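Long-range contacts in CoA binding domain protein (Escherichia coli, PDB 3QA9), which is of unknown function but contains a CoA-binding domain with a Rossmann-like fold, a parallel beta sheet flanked by helices: residues T17-I22 and I75-L80; K97-V102 and A120-V125; S67-P72 and V91-K96; G46-P51 and L60-Y65; D11-L16 and R136-K141. All blocks are in the same frame, centred on the assembly; numbering follows the deposited sequence.

Contact 1 (T17-I22 and I75-L80); sequences TRYKKI and IEVVDL
E76 and I22 contribute most to the meeting of T17-I22 with I75-L80, where strands 21-25 and 77-80 run side by side in the parallel sheet of the Rossmann-like fold. E76 lies just ahead of its strand and reaches back across the gap. Its CG stands anti to the carbonyl carbon and the chain beyond is extended, which takes the carboxylate to the turn linking helix 9-18 to the first strand. There E76 OE1 accepts a nearly straight bond from K21 N (3.1 Å, 167° at the hydrogen), approached on the anti side but 30° out of the carboxylate plane, while K20 N at 3.0 Å adds a weak, bent bond to E76 OE1. The Y19 ring flanks the same group, its CD2 3.6 Å from E76 CD, with ring and carboxylate planes 65° apart. In the other direction K21 O accepts from two consecutive amides, E76 N at 2.9 Å and V77 N at 3.1 Å, where the strands begin to pair. Farther along, I22 and V77 form a parallel bridge with their side chains pointing the same way, and I22 CD1 packs 3.5 Å from V77 CB. V77 CG2 also touches Y19 CB, beside the bridge. Past the amide bonds, I22 CA makes a CA-H...O contact with V77 O at 3.3 Å.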
# COMPACT_ATOMS: atom_id res chain seq x y z
N THR A 17 6.25 8.73 -6.90
CA THR A 17 6.93 8.83 -8.18
C THR A 17 8.03 7.81 -8.37
O THR A 17 8.23 7.30 -9.46
CB THR A 17 7.52 10.23 -8.38
OG1 THR A 17 8.40 10.55 -7.31
CG2 THR A 17 6.44 11.24 -8.43
N ARG A 18 8.75 7.49 -7.30
CA ARG A 18 9.86 6.55 -7.40
C ARG A 18 9.57 5.06 -7.30
O ARG A 18 10.28 4.25 -7.90
CB ARG A 18 10.93 6.93 -6.37
CG ARG A 18 11.41 8.37 -6.52
CD ARG A 18 12.47 8.73 -5.50
NE ARG A 18 12.89 10.12 -5.63
CZ ARG A 18 13.81 10.70 -4.86
NH1 ARG A 18 14.41 10.01 -3.91
NH2 ARG A 18 14.12 11.98 -5.06
N TYR A 19 8.53 4.69 -6.57
CA TYR A 19 8.20 3.29 -6.37
C TYR A 19 6.93 2.85 -7.08
O TYR A 19 5.84 3.33 -6.77
CB TYR A 19 8.05 3.03 -4.88
CG TYR A 19 9.29 3.35 -4.10
CD1 TYR A 19 9.22 4.10 -2.93
CD2 TYR A 19 10.53 2.85 -4.49
CE1 TYR A 19 10.35 4.34 -2.17
CE2 TYR A 19 11.67 3.08 -3.74
CZ TYR A 19 11.57 3.82 -2.58
OH TYR A 19 12.68 4.08 -1.82
N LYS A 20 7.05 1.93 -8.02
CA LYS A 20 5.89 1.48 -8.77
C LYS A 20 5.44 0.06 -8.44
O LYS A 20 4.38 -0.36 -8.86
CB LYS A 20 6.16 1.63 -10.27
CG LYS A 20 6.57 3.03 -10.70
CD LYS A 20 5.48 4.09 -10.51
CE LYS A 20 6.05 5.49 -10.70
NZ LYS A 20 5.06 6.60 -10.69
N LYS A 21 6.25 -0.67 -7.68
CA LYS A 21 5.93 -2.05 -7.33
C LYS A 21 5.19 -2.09 -5.99
O LYS A 21 5.80 -1.99 -4.92
CB LYS A 21 7.22 -2.89 -7.29
CG LYS A 21 8.13 -2.75 -8.55
CD LYS A 21 7.88 -3.82 -9.63
CE LYS A 21 8.60 -3.56 -10.98
NZ LYS A 21 7.79 -3.94 -12.21
N ILE A 22 3.87 -2.27 -6.06
CA ILE A 22 3.02 -2.28 -4.86
C ILE A 22 2.38 -3.61 -4.49
O ILE A 22 1.87 -4.32 -5.35
CB ILE A 22 1.83 -1.30 -5.02
CG1 ILE A 22 2.26 -0.02 -5.75
CG2 ILE A 22 1.24 -0.97 -3.65
CD1 ILE A 22 3.30 0.79 -5.02
N ILE A 75 9.04 -5.98 -4.32
CA ILE A 75 7.96 -5.13 -3.81
C ILE A 75 8.63 -3.96 -3.12
O ILE A 75 9.58 -4.13 -2.35
CB ILE A 75 7.06 -5.87 -2.80
CG1 ILE A 75 6.30 -6.99 -3.52
CG2 ILE A 75 6.07 -4.89 -2.17
CD1 ILE A 75 5.40 -6.50 -4.63
N GLU A 76 8.16 -2.75 -3.40
CA GLU A 76 8.74 -1.56 -2.81
C GLU A 76 7.81 -0.93 -1.79
O GLU A 76 8.25 -0.45 -0.75
CB GLU A 76 9.07 -0.56 -3.91
CG GLU A 76 10.03 -1.13 -4.95
CD GLU A 76 10.11 -0.30 -6.21
OE1 GLU A 76 9.05 0.16 -6.69
OE2 GLU A 76 11.24 -0.11 -6.72
N VAL A 77 6.51 -0.96 -2.08
CA VAL A 77 5.52 -0.39 -1.18
C VAL A 77 4.45 -1.40 -0.77
O VAL A 77 3.86 -2.06 -1.63
CB VAL A 77 4.78 0.81 -1.83
CG1 VAL A 77 3.67 1.31 -0.89
CG2 VAL A 77 5.75 1.94 -2.14
N VAL A 78 4.22 -1.53 0.53
CA VAL A 78 3.19 -2.41 1.04
C VAL A 78 2.08 -1.48 1.53
O VAL A 78 2.24 -0.75 2.51
CB VAL A 78 3.70 -3.31 2.19
CG1 VAL A 78 2.56 -4.14 2.75
CG2 VAL A 78 4.81 -4.22 1.68
N ASP A 79 0.96 -1.52 0.82
CA ASP A 79 -0.20 -0.68 1.08
C ASP A 79 -1.22 -1.49 1.86
O ASP A 79 -1.76 -2.47 1.37
CB ASP A 79 -0.77 -0.21 -0.27
CG ASP A 79 -1.82 0.88 -0.14
OD1 ASP A 79 -1.79 1.65 0.84
OD2 ASP A 79 -2.65 0.98 -1.07
N LEU A 80 -1.48 -1.05 3.09
CA LEU A 80 -2.38 -1.75 4.00
C LEU A 80 -3.83 -1.34 4.11
O LEU A 80 -4.15 -0.18 4.32
CB LEU A 80 -1.79 -1.70 5.41
CG LEU A 80 -0.36 -2.21 5.54
CD1 LEU A 80 0.10 -2.01 6.96
CD2 LEU A 80 -0.28 -3.68 5.14

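Contact 2 (K97-V102 and A120-V125); sequences KGAKVV and AGLIIV
L122 lies against the A99 peptide: no ring takes part between K97-V102 and A120-V125, and the flat groups that meet are backbone peptide units. Both CG and CD2 of L122 come to 3.4 Å from A99 O, an apolar branch pressed on a carbonyl oxygen. At the edges of the peptides the strands are joined by hydrogen bonds. I123 N donates to K100 O at 3.0 Å with 170° at the hydrogen; V102 N meets I123 O at 2.9 Å; and V125 N donates to V102 O at 3.0 Å, with the pairing running on to F104. These bonds pair the first and last strands of the beta-alpha-beta unit 101-104, 111-119, 123-126 of the Rossmann-like fold, with 123-126 at the border of the sheet. Each strand is entered from a helix whose end is closed by a Schellman motif, at G98 and at G121, both with positive phi.

The side chains sort onto two faces. V101, I123 and V125 share one, where V101 CG1 sits 4.0 Å from V125 CG2 and the residues of strand 123-126 also meet I12 and I15 of helix 9-18. On the other face, turned to helix 87-97, V102 CG2 packs 3.9 Å from L122 CD2. I124 joins this side through its far end: with chi2 at -20°, close to eclipsed, its CD1 swings toward the neighbouring strand and stops 3.9 Å from V102 CB.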
# COMPACT_ATOMS: atom_id res chain seq x y z
N LYS A 97 10.66 -9.07 3.11
CA LYS A 97 10.60 -8.93 1.66
C LYS A 97 11.53 -7.85 1.13
O LYS A 97 11.83 -7.80 -0.04
CB LYS A 97 9.16 -8.63 1.24
CG LYS A 97 8.95 -8.53 -0.24
CD LYS A 97 9.14 -9.86 -0.92
CE LYS A 97 8.73 -9.77 -2.36
NZ LYS A 97 9.05 -11.01 -3.07
N GLY A 98 11.98 -6.98 2.02
CA GLY A 98 12.85 -5.91 1.60
C GLY A 98 12.09 -4.74 1.00
O GLY A 98 12.62 -4.00 0.17
N ALA A 99 10.84 -4.56 1.40
CA ALA A 99 10.08 -3.43 0.89
C ALA A 99 10.72 -2.18 1.46
O ALA A 99 11.50 -2.24 2.40
CB ALA A 99 8.62 -3.51 1.32
N LYS A 100 10.37 -1.03 0.89
CA LYS A 100 10.93 0.24 1.31
C LYS A 100 9.95 1.10 2.11
O LYS A 100 10.35 1.92 2.92
CB LYS A 100 11.36 1.04 0.09
CG LYS A 100 12.32 0.33 -0.83
CD LYS A 100 13.62 0.11 -0.11
CE LYS A 100 14.70 -0.40 -1.04
NZ LYS A 100 14.26 -1.67 -1.63
N VAL A 101 8.67 0.89 1.86
CA VAL A 101 7.63 1.67 2.49
C VAL A 101 6.43 0.88 2.96
O VAL A 101 6.01 -0.05 2.32
CB VAL A 101 7.12 2.72 1.48
CG1 VAL A 101 5.91 3.50 2.05
CG2 VAL A 101 8.25 3.65 1.08
N VAL A 102 5.92 1.27 4.10
CA VAL A 102 4.70 0.67 4.60
C VAL A 102 3.71 1.81 4.65
O VAL A 102 3.90 2.78 5.37
CB VAL A 102 4.86 0.08 5.99
CG1 VAL A 102 3.51 -0.23 6.54
CG2 VAL A 102 5.70 -1.18 5.93
N ALA A 120 13.43 -1.01 11.29
CA ALA A 120 14.06 -1.85 10.27
C ALA A 120 14.52 -1.05 9.05
O ALA A 120 15.07 -1.62 8.10
CB ALA A 120 13.09 -2.96 9.83
N GLY A 121 14.29 0.26 9.07
CA GLY A 121 14.73 1.11 7.98
C GLY A 121 13.67 1.52 6.97
O GLY A 121 13.97 2.27 6.04
N LEU A 122 12.44 1.05 7.13
CA LEU A 122 11.39 1.42 6.20
C LEU A 122 10.73 2.75 6.53
O LEU A 122 10.71 3.19 7.68
CB LEU A 122 10.31 0.34 6.14
CG LEU A 122 10.71 -0.98 5.48
CD1 LEU A 122 11.57 -1.79 6.45
CD2 LEU A 122 9.46 -1.77 5.08
N ILE A 123 10.20 3.39 5.50
CA ILE A 123 9.49 4.65 5.64
C ILE A 123 8.06 4.25 5.94
O ILE A 123 7.57 3.24 5.47
CB ILE A 123 9.57 5.49 4.36
CG1 ILE A 123 11.02 5.96 4.15
CG2 ILE A 123 8.64 6.69 4.46
CD1 ILE A 123 11.22 6.74 2.87
N ILE A 124 7.41 5.08 6.74
CA ILE A 124 6.05 4.89 7.21
C ILE A 124 5.16 6.02 6.68
O ILE A 124 5.52 7.17 6.81
CB ILE A 124 6.06 4.93 8.80
CG1 ILE A 124 6.60 3.64 9.41
CG2 ILE A 124 4.73 5.22 9.34
CD1 ILE A 124 6.58 2.47 8.54
N VAL A 125 4.03 5.69 6.07
CA VAL A 125 3.07 6.71 5.62
C VAL A 125 1.83 6.32 6.41
O VAL A 125 1.48 5.14 6.44
CB VAL A 125 2.78 6.64 4.10
CG1 VAL A 125 1.76 7.72 3.73
CG2 VAL A 125 4.07 6.85 3.32

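Contact 3 (S67-P72 and V91-K96)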
# COMPACT_ATOMS: atom_id res chain seq x y z
N SER A 67 0.34 -13.92 1.47
CA SER A 67 1.35 -13.17 2.18
C SER A 67 2.15 -12.42 1.20
O SER A 67 2.12 -12.79 0.06
CB SER A 67 2.22 -14.13 2.99
OG SER A 67 3.40 -13.50 3.37
N VAL A 68 2.87 -11.36 1.59
CA VAL A 68 3.62 -10.65 0.53
C VAL A 68 4.84 -11.49 0.15
O VAL A 68 5.37 -11.35 -0.94
CB VAL A 68 4.01 -9.13 0.86
CG1 VAL A 68 3.28 -8.68 2.06
CG2 VAL A 68 5.52 -8.93 0.99
N LEU A 69 5.27 -12.38 1.04
CA LEU A 69 6.42 -13.24 0.79
C LEU A 69 6.16 -14.21 -0.34
O LEU A 69 7.08 -14.71 -0.98
CB LEU A 69 6.70 -14.05 2.04
CG LEU A 69 7.28 -13.21 3.14
CD1 LEU A 69 7.95 -14.16 4.11
CD2 LEU A 69 8.30 -12.21 2.59
N ASP A 70 4.89 -14.50 -0.58
CA ASP A 70 4.55 -15.41 -1.65
C ASP A 70 4.59 -14.77 -2.99
O ASP A 70 4.44 -15.44 -3.99
CB ASP A 70 3.16 -16.00 -1.44
CG ASP A 70 3.06 -16.77 -0.16
OD1 ASP A 70 4.05 -17.41 0.22
OD2 ASP A 70 1.97 -16.73 0.45
N ILE A 71 4.76 -13.46 -3.01
CA ILE A 71 4.82 -12.74 -4.27
C ILE A 71 6.17 -12.95 -4.89
O ILE A 71 7.19 -12.59 -4.31
CB ILE A 71 4.62 -11.25 -4.05
CG1 ILE A 71 3.17 -10.98 -3.70
CG2 ILE A 71 5.00 -10.48 -5.30
CD1 ILE A 71 2.97 -9.58 -3.28
N PRO A 72 6.20 -13.53 -6.10
CA PRO A 72 7.52 -13.74 -6.68
C PRO A 72 8.42 -12.49 -6.77
O PRO A 72 9.46 -12.44 -6.12
CB PRO A 72 7.22 -14.44 -8.02
CG PRO A 72 5.79 -14.06 -8.32
CD PRO A 72 5.11 -13.96 -6.99
N VAL A 91 3.80 -6.10 8.37
CA VAL A 91 5.01 -5.31 8.49
C VAL A 91 6.23 -6.21 8.58
O VAL A 91 7.24 -5.97 7.94
CB VAL A 91 4.95 -4.42 9.72
CG1 VAL A 91 6.36 -3.95 10.10
CG2 VAL A 91 4.06 -3.25 9.42
N VAL A 92 6.13 -7.27 9.37
CA VAL A 92 7.25 -8.20 9.51
C VAL A 92 7.56 -8.79 8.15
O VAL A 92 8.72 -8.94 7.76
CB VAL A 92 6.91 -9.35 10.48
CG1 VAL A 92 7.99 -10.43 10.40
CG2 VAL A 92 6.82 -8.81 11.90
N TYR A 93 6.51 -9.12 7.42
CA TYR A 93 6.66 -9.66 6.08
C TYR A 93 7.25 -8.65 5.13
O TYR A 93 8.05 -9.00 4.28
CB TYR A 93 5.32 -10.16 5.57
CG TYR A 93 5.01 -11.47 6.18
CD1 TYR A 93 6.04 -12.35 6.45
CD2 TYR A 93 3.71 -11.85 6.50
CE1 TYR A 93 5.82 -13.57 7.01
CE2 TYR A 93 3.46 -13.09 7.07
CZ TYR A 93 4.54 -13.93 7.32
OH TYR A 93 4.39 -15.19 7.82
N ALA A 94 6.85 -7.40 5.29
CA ALA A 94 7.36 -6.34 4.44
C ALA A 94 8.86 -6.18 4.66
O ALA A 94 9.62 -5.89 3.73
CB ALA A 94 6.65 -5.02 4.74
N ILE A 95 9.28 -6.35 5.91
CA ILE A 95 10.70 -6.22 6.25
C ILE A 95 11.46 -7.37 5.61
O ILE A 95 12.49 -7.17 4.97
CB ILE A 95 10.89 -6.26 7.78
CG1 ILE A 95 10.23 -5.03 8.40
CG2 ILE A 95 12.37 -6.31 8.12
CD1 ILE A 95 10.13 -5.08 9.92
N LYS A 96 10.94 -8.58 5.78
CA LYS A 96 11.57 -9.77 5.22
C LYS A 96 11.66 -9.69 3.71
O LYS A 96 12.61 -10.18 3.10
CB LYS A 96 10.77 -11.01 5.63
CG LYS A 96 10.81 -11.31 7.12
CD LYS A 96 9.85 -12.44 7.50
CE LYS A 96 10.21 -13.74 6.81
NZ LYS A 96 11.52 -14.27 7.27
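An ST turn at S67 faces the ring of Y93: S67 OG accepts from L69 N at 3.2 Å, which turns the chain at S67-L69 and holds the hydroxyl oxygen over the aromatic group. The oxygen stands 3.5 Å above one face of the Y93 ring, offset toward the rim, with CD2 as its nearest ring atom. OG is anti to the S67 backbone N (chi1 163°), the setting that serves the turn and the ring together. L69, two residues on, supplies the apolar half of the contact. L69 CD1 comes obliquely to the ring, 3.5 Å from Y93 CD1, and the two side chains cross at about a right angle. The other branch, L69 CD2, lies 3.6 Å from Y93 O on the helix backbone.

In the Rossmann-like fold this joins the long connection between strands 48-52 and 77-80 to helix 87-97, which lies along the sheet. Between S67-P72 and V91-K96 there is packing and no hydrogen bond; just past the latter, K97 NZ bonds to I71 O. V68 touches more loosely, its CG1 4.3 Å from Y93 CB. One helical turn after Y93, K96 bends at chi3 and chi4, curling its aliphatic part back so that CE rests 3.5 Å from L69 CD1, at the surface of the protein.

Contact 4 (G46-P51 and L60-Y65)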
# COMPACT_ATOMS: atom_id res chain seq x y z
N GLY A 46 -0.20 3.30 -14.11
CA GLY A 46 1.12 2.72 -14.29
C GLY A 46 1.78 2.01 -13.12
O GLY A 46 2.99 1.81 -13.13
N TYR A 47 1.01 1.63 -12.11
CA TYR A 47 1.58 0.93 -10.96
C TYR A 47 1.44 -0.56 -11.17
O TYR A 47 0.49 -1.02 -11.77
CB TYR A 47 0.86 1.34 -9.68
CG TYR A 47 1.23 2.73 -9.21
CD1 TYR A 47 2.32 2.95 -8.37
CD2 TYR A 47 0.51 3.84 -9.66
CE1 TYR A 47 2.68 4.24 -7.99
CE2 TYR A 47 0.86 5.12 -9.28
CZ TYR A 47 1.94 5.32 -8.45
OH TYR A 47 2.29 6.61 -8.11
N ASP A 48 2.42 -1.31 -10.67
CA ASP A 48 2.40 -2.75 -10.76
C ASP A 48 1.92 -3.19 -9.38
O ASP A 48 2.66 -3.21 -8.41
CB ASP A 48 3.82 -3.25 -11.10
CG ASP A 48 3.87 -4.74 -11.39
OD1 ASP A 48 4.98 -5.26 -11.64
OD2 ASP A 48 2.80 -5.38 -11.37
N VAL A 49 0.64 -3.52 -9.32
CA VAL A 49 0.00 -3.88 -8.07
C VAL A 49 -0.29 -5.35 -7.85
O VAL A 49 -1.03 -5.95 -8.60
CB VAL A 49 -1.34 -3.11 -7.90
CG1 VAL A 49 -1.83 -3.29 -6.48
CG2 VAL A 49 -1.16 -1.65 -8.24
N TYR A 50 0.28 -5.90 -6.79
CA TYR A 50 0.06 -7.29 -6.43
C TYR A 50 -0.87 -7.45 -5.25
O TYR A 50 -0.52 -7.12 -4.13
CB TYR A 50 1.38 -7.98 -6.10
CG TYR A 50 2.39 -7.92 -7.19
CD1 TYR A 50 3.19 -6.79 -7.36
CD2 TYR A 50 2.59 -9.00 -8.02
CE1 TYR A 50 4.15 -6.74 -8.35
CE2 TYR A 50 3.55 -8.97 -9.02
CZ TYR A 50 4.33 -7.85 -9.17
OH TYR A 50 5.29 -7.84 -10.14
N PRO A 51 -2.07 -7.99 -5.50
CA PRO A 51 -3.02 -8.18 -4.41
C PRO A 51 -2.62 -9.21 -3.37
O PRO A 51 -2.06 -10.25 -3.67
CB PRO A 51 -4.33 -8.56 -5.12
CG PRO A 51 -3.90 -9.07 -6.45
CD PRO A 51 -2.63 -8.37 -6.81
N LEU A 60 -9.16 -8.30 -9.25
CA LEU A 60 -9.04 -7.46 -10.44
C LEU A 60 -8.18 -8.10 -11.52
O LEU A 60 -7.37 -7.45 -12.18
CB LEU A 60 -8.51 -6.08 -10.08
CG LEU A 60 -9.57 -5.15 -9.47
CD1 LEU A 60 -8.93 -4.04 -8.72
CD2 LEU A 60 -10.48 -4.60 -10.54
N GLY A 61 -8.40 -9.39 -11.69
CA GLY A 61 -7.69 -10.15 -12.69
C GLY A 61 -6.23 -10.36 -12.34
O GLY A 61 -5.38 -10.36 -13.22
N ARG A 62 -5.94 -10.51 -11.06
CA ARG A 62 -4.57 -10.75 -10.64
C ARG A 62 -4.55 -11.77 -9.53
O ARG A 62 -5.43 -11.79 -8.68
CB ARG A 62 -3.91 -9.46 -10.17
CG ARG A 62 -3.51 -8.46 -11.25
CD ARG A 62 -2.05 -8.16 -11.00
NE ARG A 62 -1.48 -7.01 -11.68
CZ ARG A 62 -0.19 -6.70 -11.60
NH1 ARG A 62 0.62 -7.46 -10.90
NH2 ARG A 62 0.28 -5.63 -12.21
N LYS A 63 -3.56 -12.64 -9.54
CA LYS A 63 -3.48 -13.66 -8.51
C LYS A 63 -3.34 -13.02 -7.16
O LYS A 63 -2.58 -12.09 -6.99
CB LYS A 63 -2.29 -14.56 -8.79
CG LYS A 63 -2.23 -15.76 -7.94
CD LYS A 63 -1.07 -16.60 -8.39
CE LYS A 63 -0.69 -17.56 -7.32
NZ LYS A 63 -1.89 -18.38 -6.98
N CYS A 64 -4.07 -13.50 -6.18
CA CYS A 64 -3.93 -12.90 -4.87
C CYS A 64 -3.43 -13.90 -3.84
O CYS A 64 -3.92 -15.04 -3.66
CB CYS A 64 -5.20 -12.08 -4.53
SG CYS A 64 -5.69 -11.81 -2.86
N TYR A 65 -2.32 -13.45 -3.30
CA TYR A 65 -1.51 -14.16 -2.40
C TYR A 65 -1.84 -14.07 -0.97
O TYR A 65 -2.36 -13.07 -0.50
CB TYR A 65 -0.10 -13.69 -2.59
CG TYR A 65 0.38 -13.82 -3.98
CD1 TYR A 65 0.27 -12.78 -4.90
CD2 TYR A 65 1.03 -14.98 -4.37
CE1 TYR A 65 0.82 -12.88 -6.16
CE2 TYR A 65 1.57 -15.10 -5.61
CZ TYR A 65 1.47 -14.06 -6.50
OH TYR A 65 2.06 -14.18 -7.74
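P51 and R62 form the close-packed part of the contact between G46-P51 and L60-Y65, where the chain leaves edge strand 48-52 of the Rossmann-like sheet and a later part of the loop passes beside its end. The proline ring wedges against the loop backbone, with P51 CG 3.3 Å from K63 O and 3.7 Å from R62 CB. P51 CB packs 3.7 Å from C64 CB on a buried flank. A single backbone bond, Y65 N to P51 O at 3.2 Å, ties the two lines of chain, which diverge by 55° and do not continue into a strand ladder.

Toward solvent the packing gives way. K63 turns its long chain off, and the outer part of R62 is held by polar contacts instead. A bend at chi2 lays the guanidinium over V49 O, which sits 3.0 Å above its plane without a hydrogen bond. D48 OD2 meets R62 NH2 at 2.7 Å (154° at the hydrogen), close to the guanidinium plane and on the anti side of the carboxylate, 24° out of the carboxylate plane, while the bond from R62 NH1 to the same oxygen is weak. NH1 also stands above one face of the Y50 ring, at most a weak attraction. Since D48 OD1 has a salt bridge to K21 NZ, the carboxylate lies between two cations, which would favour its ionised form and link the loop electrostatically to the neighbouring strand's start.

Contact 5 (D11-L16 and R136-K141); sequences DIREIL and RLLGEK
L137 and L138, where helix 130-137 runs out, pack on helix 9-18 and so join the last helix to the first of this Rossmann-like domain. Going along R136-K141, R136 itself hardly meets D11-L16: its guanidinium is bound to D9 and E133 by salt bridges, and L137 CD2 lies over one of its faces, 3.6 Å above the plane.

L137 makes the tightest approach. Its CD1 presses on I12, 3.4 Å from CG2 and 3.7 Å from CB, the first of these closer than usual for two carbons. I12 holds CG2 anti to its own backbone N, which puts this methyl toward L137, while the longer branch leads off toward strand 123-126, where it meets V125. The same CD1 of L137 also lies 3.9 Å from R13 N, so the leucine fits against the helix backbone as well as on a side chain.

L138 is the first residue to depart from helical backbone angles, and after it the chain leaves helix 9-18. No hydrogen bond links D11-L16 with R136-K141, and the join is carried mainly by apolar carbon. L138 turns its two methyls to successive turns of the other helix. Its CD2 touches R13 CG at 3.7 Å, the two side chains crossing at about a right angle. R13 lends its aliphatic stem alone to this packing, since its charged end has a salt bridge to E10. The second methyl, L138 CD1, rests 3.9 Å from L16 CB.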
# COMPACT_ATOMS: atom_id res chain seq x y z
N ASP A 11 8.03 14.44 0.30
CA ASP A 11 8.40 13.04 0.56
C ASP A 11 7.34 12.10 -0.01
O ASP A 11 7.64 11.08 -0.60
CB ASP A 11 8.52 12.75 2.07
CG ASP A 11 9.55 13.60 2.78
OD1 ASP A 11 10.60 13.92 2.18
OD2 ASP A 11 9.30 13.94 3.96
N ILE A 12 6.08 12.44 0.21
CA ILE A 12 4.98 11.63 -0.30
C ILE A 12 5.04 11.59 -1.82
O ILE A 12 4.88 10.54 -2.44
CB ILE A 12 3.63 12.20 0.15
CG1 ILE A 12 3.51 12.10 1.66
CG2 ILE A 12 2.51 11.46 -0.53
CD1 ILE A 12 3.61 10.69 2.19
N ARG A 13 5.29 12.75 -2.41
CA ARG A 13 5.40 12.85 -3.85
C ARG A 13 6.52 11.93 -4.34
O ARG A 13 6.38 11.23 -5.34
CB ARG A 13 5.70 14.30 -4.28
CG ARG A 13 5.55 14.51 -5.78
CD ARG A 13 6.03 15.90 -6.24
NE ARG A 13 7.43 16.10 -5.91
CZ ARG A 13 8.46 15.51 -6.51
NH1 ARG A 13 8.28 14.68 -7.52
NH2 ARG A 13 9.68 15.74 -6.07
N GLU A 14 7.63 11.94 -3.63
CA GLU A 14 8.77 11.10 -4.00
C GLU A 14 8.44 9.62 -3.95
O GLU A 14 8.82 8.84 -4.81
CB GLU A 14 9.97 11.40 -3.10
CG GLU A 14 10.58 12.76 -3.38
CD GLU A 14 11.77 13.10 -2.50
OE1 GLU A 14 12.51 12.18 -2.12
OE2 GLU A 14 11.97 14.29 -2.21
N ILE A 15 7.72 9.22 -2.91
CA ILE A 15 7.33 7.83 -2.76
C ILE A 15 6.47 7.37 -3.93
O ILE A 15 6.70 6.30 -4.50
CB ILE A 15 6.56 7.63 -1.45
CG1 ILE A 15 7.50 7.81 -0.26
CG2 ILE A 15 5.92 6.25 -1.43
CD1 ILE A 15 6.78 7.89 1.07
N LEU A 16 5.49 8.18 -4.29
CA LEU A 16 4.58 7.84 -5.39
C LEU A 16 5.25 7.88 -6.75
O LEU A 16 4.86 7.14 -7.66
CB LEU A 16 3.40 8.80 -5.39
CG LEU A 16 2.46 8.71 -4.19
CD1 LEU A 16 1.42 9.82 -4.29
CD2 LEU A 16 1.79 7.35 -4.14
N ARG A 136 -3.85 14.55 -5.30
CA ARG A 136 -3.49 15.79 -4.63
C ARG A 136 -2.10 16.33 -4.99
O ARG A 136 -1.90 17.53 -5.18
CB ARG A 136 -3.54 15.56 -3.12
CG ARG A 136 -3.48 16.79 -2.27
CD ARG A 136 -3.72 16.43 -0.81
NE ARG A 136 -2.60 15.76 -0.16
CZ ARG A 136 -1.50 16.36 0.28
NH1 ARG A 136 -1.35 17.67 0.13
NH2 ARG A 136 -0.55 15.67 0.89
N LEU A 137 -1.15 15.42 -5.09
CA LEU A 137 0.23 15.77 -5.34
C LEU A 137 0.74 15.62 -6.74
O LEU A 137 1.68 16.29 -7.14
CB LEU A 137 1.12 14.95 -4.43
CG LEU A 137 0.80 15.17 -2.96
CD1 LEU A 137 1.77 14.40 -2.11
CD2 LEU A 137 0.90 16.64 -2.66
N LEU A 138 0.16 14.70 -7.47
CA LEU A 138 0.56 14.48 -8.84
C LEU A 138 -0.72 14.67 -9.63
O LEU A 138 -1.09 13.88 -10.46
CB LEU A 138 1.13 13.07 -9.00
CG LEU A 138 2.40 12.78 -8.19
CD1 LEU A 138 2.68 11.31 -8.23
CD2 LEU A 138 3.59 13.55 -8.73
N GLY A 139 -1.38 15.77 -9.33
CA GLY A 139 -2.62 16.13 -9.97
C GLY A 139 -2.54 16.41 -11.45
O GLY A 139 -1.46 16.82 -11.97
N GLU A 140 -3.66 16.20 -12.12
CA GLU A 140 -3.74 16.47 -13.53
C GLU A 140 -5.14 17.02 -13.74
O GLU A 140 -6.04 16.68 -12.93
CB GLU A 140 -3.44 15.14 -14.27
CG GLU A 140 -4.40 14.02 -13.91
CD GLU A 140 -4.03 12.70 -14.55
OE1 GLU A 140 -3.25 12.71 -15.53
OE2 GLU A 140 -4.53 11.64 -14.09
N LYS A 141 -5.31 17.80 -14.80
CA LYS A 141 -6.59 18.38 -15.13
C LYS A 141 -7.63 17.23 -15.22
O LYS A 141 -7.35 16.17 -15.75
CB LYS A 141 -6.53 19.11 -16.42

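From the N terminus, helix 9-18 opens contact 5, which closes last, at R136-K141, and so encloses the other four. The end of that helix and strand 21-25 open contact 1. Contact 4 opens and closes within contact 1, tying edge strand 48-52 to the loop that follows it. That loop then opens contact 3 before contact 1 closes at strand 77-80; contact 3 closes later, on helix 87-97, so contacts 1 and 3 cross. Contact 2 follows in series and completes the sheet from strand 101-104 to 123-126. Strands 77-80 and 101-104 are neighbours, which makes contacts 1 and 2 adjoin, whereas contacts 3 and 5 lie on opposite sides of the chain's centre.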